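PDB 3Q1X: serine acetyltransferase from Entamoeba histolytica, which probably transfers an acetyl group from acetyl-CoA to the hydroxyl of L-serine, making O-acetylserine for cysteine biosynthesis. Local coordinates for residues G129-Y143 with T162-F176. Sequence-based numbering, arbitrary orientation.
Sequences GFQAVIVYRIAHVLY and TSIDIHPGASIKGHF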
# COMPACT_ATOMS: atom_id res chain seq x y z
N GLY A 129 -10.14 0.57 -6.14
CA GLY A 129 -10.75 1.86 -6.47
C GLY A 129 -12.18 1.96 -5.95
O GLY A 129 -12.58 3.01 -5.45
N PHE A 130 -12.92 0.86 -6.04
CA PHE A 130 -14.31 0.85 -5.58
C PHE A 130 -14.45 0.82 -4.05
O PHE A 130 -15.30 1.51 -3.50
CB PHE A 130 -15.14 -0.25 -6.25
CG PHE A 130 -16.61 -0.13 -5.96
CD1 PHE A 130 -17.34 0.94 -6.48
CD2 PHE A 130 -17.24 -1.05 -5.14
CE1 PHE A 130 -18.69 1.08 -6.19
CE2 PHE A 130 -18.61 -0.92 -4.85
CZ PHE A 130 -19.33 0.14 -5.37
N GLN A 131 -13.59 0.06 -3.38
CA GLN A 131 -13.57 0.05 -1.92
C GLN A 131 -13.30 1.45 -1.38
O GLN A 131 -13.95 1.91 -0.44
CB GLN A 131 -12.53 -0.94 -1.38
CG GLN A 131 -12.57 -2.32 -2.03
CD GLN A 131 -13.96 -2.95 -2.01
OE1 GLN A 131 -14.60 -3.00 -0.96
NE2 GLN A 131 -14.43 -3.41 -3.17
N ALA A 132 -12.36 2.14 -2.02
CA ALA A 132 -11.97 3.49 -1.64
C ALA A 132 -13.14 4.46 -1.81
O ALA A 132 -13.43 5.25 -0.91
CB ALA A 132 -10.80 3.94 -2.49
N VAL A 133 -13.80 4.40 -2.96
CA VAL A 133 -14.89 5.33 -3.25
C VAL A 133 -16.09 5.15 -2.32
O VAL A 133 -16.72 6.14 -1.96
CB VAL A 133 -15.31 5.34 -4.76
CG1 VAL A 133 -14.15 5.82 -5.63
CG2 VAL A 133 -15.82 4.01 -5.22
N ILE A 134 -16.38 3.90 -1.93
CA ILE A 134 -17.42 3.60 -0.93
C ILE A 134 -17.20 4.38 0.35
O ILE A 134 -18.12 5.02 0.87
CB ILE A 134 -17.46 2.09 -0.57
CG1 ILE A 134 -17.99 1.24 -1.72
CG2 ILE A 134 -18.29 1.85 0.67
CD1 ILE A 134 -17.93 -0.27 -1.45
N VAL A 135 -15.98 4.31 0.87
CA VAL A 135 -15.65 4.98 2.11
C VAL A 135 -15.54 6.49 1.86
O VAL A 135 -16.07 7.28 2.63
CB VAL A 135 -14.38 4.38 2.75
CG1 VAL A 135 -14.02 5.11 4.02
CG2 VAL A 135 -14.59 2.87 3.02
N TYR A 136 -14.90 6.89 0.75
CA TYR A 136 -14.81 8.31 0.42
C TYR A 136 -16.17 9.04 0.42
O TYR A 136 -16.29 10.16 0.91
CB TYR A 136 -14.13 8.56 -0.93
CG TYR A 136 -14.57 9.90 -1.52
CD1 TYR A 136 -14.03 11.10 -1.05
CD2 TYR A 136 -15.59 9.95 -2.47
CE1 TYR A 136 -14.49 12.33 -1.55
CE2 TYR A 136 -16.05 11.18 -2.97
CZ TYR A 136 -15.49 12.35 -2.50
OH TYR A 136 -15.96 13.56 -2.99
N ARG A 137 -17.19 8.39 -0.14
CA ARG A 137 -18.46 9.08 -0.31
C ARG A 137 -19.11 9.38 1.04
O ARG A 137 -19.80 10.40 1.21
CB ARG A 137 -19.38 8.32 -1.27
CG ARG A 137 -18.84 8.35 -2.71
CD ARG A 137 -19.92 8.25 -3.77
NE ARG A 137 -19.34 8.15 -5.12
CZ ARG A 137 -18.92 9.19 -5.83
NH1 ARG A 137 -19.01 10.43 -5.34
NH2 ARG A 137 -18.41 8.99 -7.04
N ILE A 138 -18.84 8.52 2.02
CA ILE A 138 -19.31 8.78 3.38
C ILE A 138 -18.41 9.79 4.10
O ILE A 138 -18.91 10.75 4.68
CB ILE A 138 -19.51 7.47 4.18
CG1 ILE A 138 -20.85 6.81 3.78
CG2 ILE A 138 -19.47 7.72 5.68
CD1 ILE A 138 -20.87 6.12 2.42
N ALA A 139 -17.09 9.61 4.01
CA ALA A 139 -16.12 10.56 4.59
C ALA A 139 -16.36 12.00 4.13
O ALA A 139 -16.22 12.96 4.92
CB ALA A 139 -14.70 10.13 4.29
N HIS A 140 -16.72 12.17 2.86
CA HIS A 140 -17.03 13.49 2.32
C HIS A 140 -18.24 14.17 2.99
O HIS A 140 -18.23 15.39 3.18
CB HIS A 140 -17.21 13.45 0.80
CG HIS A 140 -17.38 14.81 0.18
ND1 HIS A 140 -16.41 15.78 0.23
CD2 HIS A 140 -18.43 15.35 -0.48
CE1 HIS A 140 -16.85 16.87 -0.38
NE2 HIS A 140 -18.07 16.63 -0.83
N VAL A 141 -19.26 13.39 3.37
CA VAL A 141 -20.42 13.95 4.08
C VAL A 141 -20.01 14.53 5.45
O VAL A 141 -20.47 15.60 5.85
CB VAL A 141 -21.60 12.95 4.20
CG1 VAL A 141 -22.79 13.60 4.89
CG2 VAL A 141 -22.03 12.47 2.83
N LEU A 142 -19.13 13.81 6.14
CA LEU A 142 -18.51 14.32 7.36
C LEU A 142 -17.78 15.63 7.12
O LEU A 142 -17.96 16.59 7.87
CB LEU A 142 -17.56 13.28 7.96
CG LEU A 142 -18.21 12.15 8.75
CD1 LEU A 142 -17.14 11.19 9.24
CD2 LEU A 142 -18.99 12.70 9.93
N TYR A 143 -16.97 15.69 6.05
CA TYR A 143 -16.24 16.90 5.73
C TYR A 143 -17.23 18.04 5.47
O TYR A 143 -17.06 19.16 5.97
CB TYR A 143 -15.31 16.70 4.52
CG TYR A 143 -14.37 17.87 4.30
CD1 TYR A 143 -13.11 17.91 4.89
CD2 TYR A 143 -14.77 18.96 3.52
CE1 TYR A 143 -12.25 19.00 4.70
CE2 TYR A 143 -13.94 20.06 3.33
CZ TYR A 143 -12.68 20.07 3.91
OH TYR A 143 -11.86 21.16 3.72
N THR A 162 -5.52 0.30 0.27
CA THR A 162 -5.56 0.35 -1.20
C THR A 162 -4.44 1.22 -1.79
O THR A 162 -4.25 1.22 -3.01
CB THR A 162 -6.88 0.99 -1.67
OG1 THR A 162 -6.93 2.34 -1.21
CG2 THR A 162 -8.09 0.22 -1.13
N SER A 163 -3.75 1.97 -0.94
CA SER A 163 -2.71 2.92 -1.36
C SER A 163 -3.26 4.06 -2.23
O SER A 163 -2.50 4.73 -2.94
CB SER A 163 -1.54 2.22 -2.08
OG SER A 163 -1.11 1.07 -1.38
N ILE A 164 -4.58 4.24 -2.17
CA ILE A 164 -5.30 5.35 -2.79
C ILE A 164 -5.55 6.42 -1.72
O ILE A 164 -6.05 6.11 -0.63
CB ILE A 164 -6.64 4.89 -3.41
CG1 ILE A 164 -6.42 3.79 -4.46
CG2 ILE A 164 -7.42 6.08 -4.01
CD1 ILE A 164 -7.70 3.14 -4.93
N ASP A 165 -5.20 7.65 -2.05
CA ASP A 165 -5.09 8.75 -1.10
C ASP A 165 -6.04 9.86 -1.50
O ASP A 165 -5.67 10.74 -2.27
CB ASP A 165 -3.63 9.26 -1.08
CG ASP A 165 -3.32 10.14 0.13
OD1 ASP A 165 -4.24 10.50 0.92
OD2 ASP A 165 -2.12 10.46 0.30
N ILE A 166 -7.26 9.81 -0.98
CA ILE A 166 -8.29 10.77 -1.35
C ILE A 166 -8.65 11.56 -0.11
O ILE A 166 -9.16 10.98 0.86
CB ILE A 166 -9.57 10.07 -1.89
CG1 ILE A 166 -9.27 9.21 -3.11
CG2 ILE A 166 -10.64 11.12 -2.22
CD1 ILE A 166 -10.49 8.48 -3.67
N HIS A 167 -8.36 12.85 -0.11
CA HIS A 167 -8.73 13.68 1.03
C HIS A 167 -10.26 13.77 1.14
O HIS A 167 -10.93 13.95 0.11
CB HIS A 167 -8.15 15.09 0.93
CG HIS A 167 -8.31 15.88 2.18
ND1 HIS A 167 -7.29 16.05 3.10
CD2 HIS A 167 -9.39 16.49 2.71
CE1 HIS A 167 -7.73 16.76 4.12
NE2 HIS A 167 -9.00 17.04 3.91
N PRO A 168 -10.81 13.62 2.36
CA PRO A 168 -12.27 13.66 2.50
C PRO A 168 -12.93 14.94 1.97
O PRO A 168 -14.13 14.93 1.69
CB PRO A 168 -12.49 13.52 4.01
CG PRO A 168 -11.17 13.87 4.64
CD PRO A 168 -10.18 13.32 3.66
N GLY A 169 -12.14 16.01 1.82
CA GLY A 169 -12.61 17.29 1.26
C GLY A 169 -12.85 17.31 -0.24
O GLY A 169 -13.61 18.14 -0.74
N ALA A 170 -12.22 16.40 -0.97
CA ALA A 170 -12.39 16.32 -2.42
C ALA A 170 -13.87 16.16 -2.76
O ALA A 170 -14.61 15.49 -2.05
CB ALA A 170 -11.57 15.18 -3.00
N SER A 171 -14.28 16.81 -3.85
CA SER A 171 -15.65 16.69 -4.35
C SER A 171 -15.61 15.89 -5.65
O SER A 171 -14.96 16.28 -6.60
CB SER A 171 -16.26 18.07 -4.59
OG SER A 171 -16.04 18.91 -3.47
N ILE A 172 -16.31 14.76 -5.67
CA ILE A 172 -16.26 13.86 -6.82
C ILE A 172 -17.67 13.44 -7.26
O ILE A 172 -18.44 12.88 -6.48
CB ILE A 172 -15.39 12.60 -6.56
CG1 ILE A 172 -14.04 12.98 -5.93
CG2 ILE A 172 -15.17 11.81 -7.84
CD1 ILE A 172 -13.19 11.78 -5.49
N LYS A 173 -17.99 13.72 -8.53
CA LYS A 173 -19.28 13.33 -9.09
C LYS A 173 -19.32 11.84 -9.42
O LYS A 173 -18.36 11.12 -9.14
CB LYS A 173 -19.62 14.19 -10.30
CG LYS A 173 -19.84 15.67 -9.94
CD LYS A 173 -20.54 16.43 -11.04
CE LYS A 173 -20.88 17.85 -10.59
NZ LYS A 173 -20.59 18.86 -11.65
N GLY A 174 -20.44 11.38 -9.98
CA GLY A 174 -20.67 9.96 -10.24
C GLY A 174 -19.96 9.38 -11.45
O GLY A 174 -19.21 10.07 -12.13
N HIS A 175 -20.25 8.11 -11.73
CA HIS A 175 -19.57 7.35 -12.77
C HIS A 175 -18.05 7.49 -12.65
O HIS A 175 -17.35 7.69 -13.65
CB HIS A 175 -20.05 7.76 -14.17
CG HIS A 175 -21.51 7.52 -14.41
ND1 HIS A 175 -21.99 6.36 -14.98
CD2 HIS A 175 -22.59 8.29 -14.16
CE1 HIS A 175 -23.31 6.43 -15.07
NE2 HIS A 175 -23.69 7.59 -14.58
N PHE A 176 -17.56 7.39 -11.43
CA PHE A 176 -16.16 7.60 -11.12
C PHE A 176 -15.43 6.26 -11.06
O PHE A 176 -15.93 5.29 -10.48
CB PHE A 176 -16.02 8.36 -9.79
CG PHE A 176 -14.61 8.69 -9.41
CD1 PHE A 176 -13.80 9.44 -10.25
CD2 PHE A 176 -14.09 8.24 -8.22
CE1 PHE A 176 -12.47 9.74 -9.90
CE2 PHE A 176 -12.76 8.54 -7.84
CZ PHE A 176 -11.96 9.29 -8.69
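Tyr136 reaches from helix 128-144 onto the end of the coil, between Ile166 and Ile172, and its hydroxyl gives a short hydrogen bond (OH to Ala170 O, 2.5 Å) from above that carbonyl's plane. The amide of Ile172 adds a weak, strongly bent bond back to the same hydroxyl. Ile172 CD1 lies over one face of the phenol, 4.0 Å from the ring centroid, a CH-pi contact, while Ile166 CG2 approaches CD1 of the ring obliquely. With CG anti to the backbone N (chi1 -174°), His140 turns its imidazole toward the type I turn from His167 to Ala170. There ND1 donates to Pro168 O at 2.8 Å, with the acceptor in the ring plane and the donor in the carbonyl plane. Ala170 O also sits over a face of this ring, but its angle to ND1 is too poor for a bond. Three residues on, Tyr143 lays its ring flat on the turn: Gly169 CA is 3.4 Å from the centroid and only 8° off the normal, and the phenol OH reaches Glu188. Strands 165-166 and 171-172 belong to the first coil of the left-handed parallel beta-helix of the hexapeptide-repeat family, so the helix covers the end of the stack; the next coil, with strand 185-186, follows on the far side of the first. At the next corner, after strand 171-172, Arg137 turns the edge of its guanidinium to two successive carbonyls: NH1 donates to Ile172 O (2.8 Å), which lies in the guanidinium plane, and NH2 to Lys173 O (3.0 Å), somewhat out of it, while NE pairs with Asp106. Beyond it, Val133 CG1 meets the edge of the Phe176 ring, 3.5 Å from CD2.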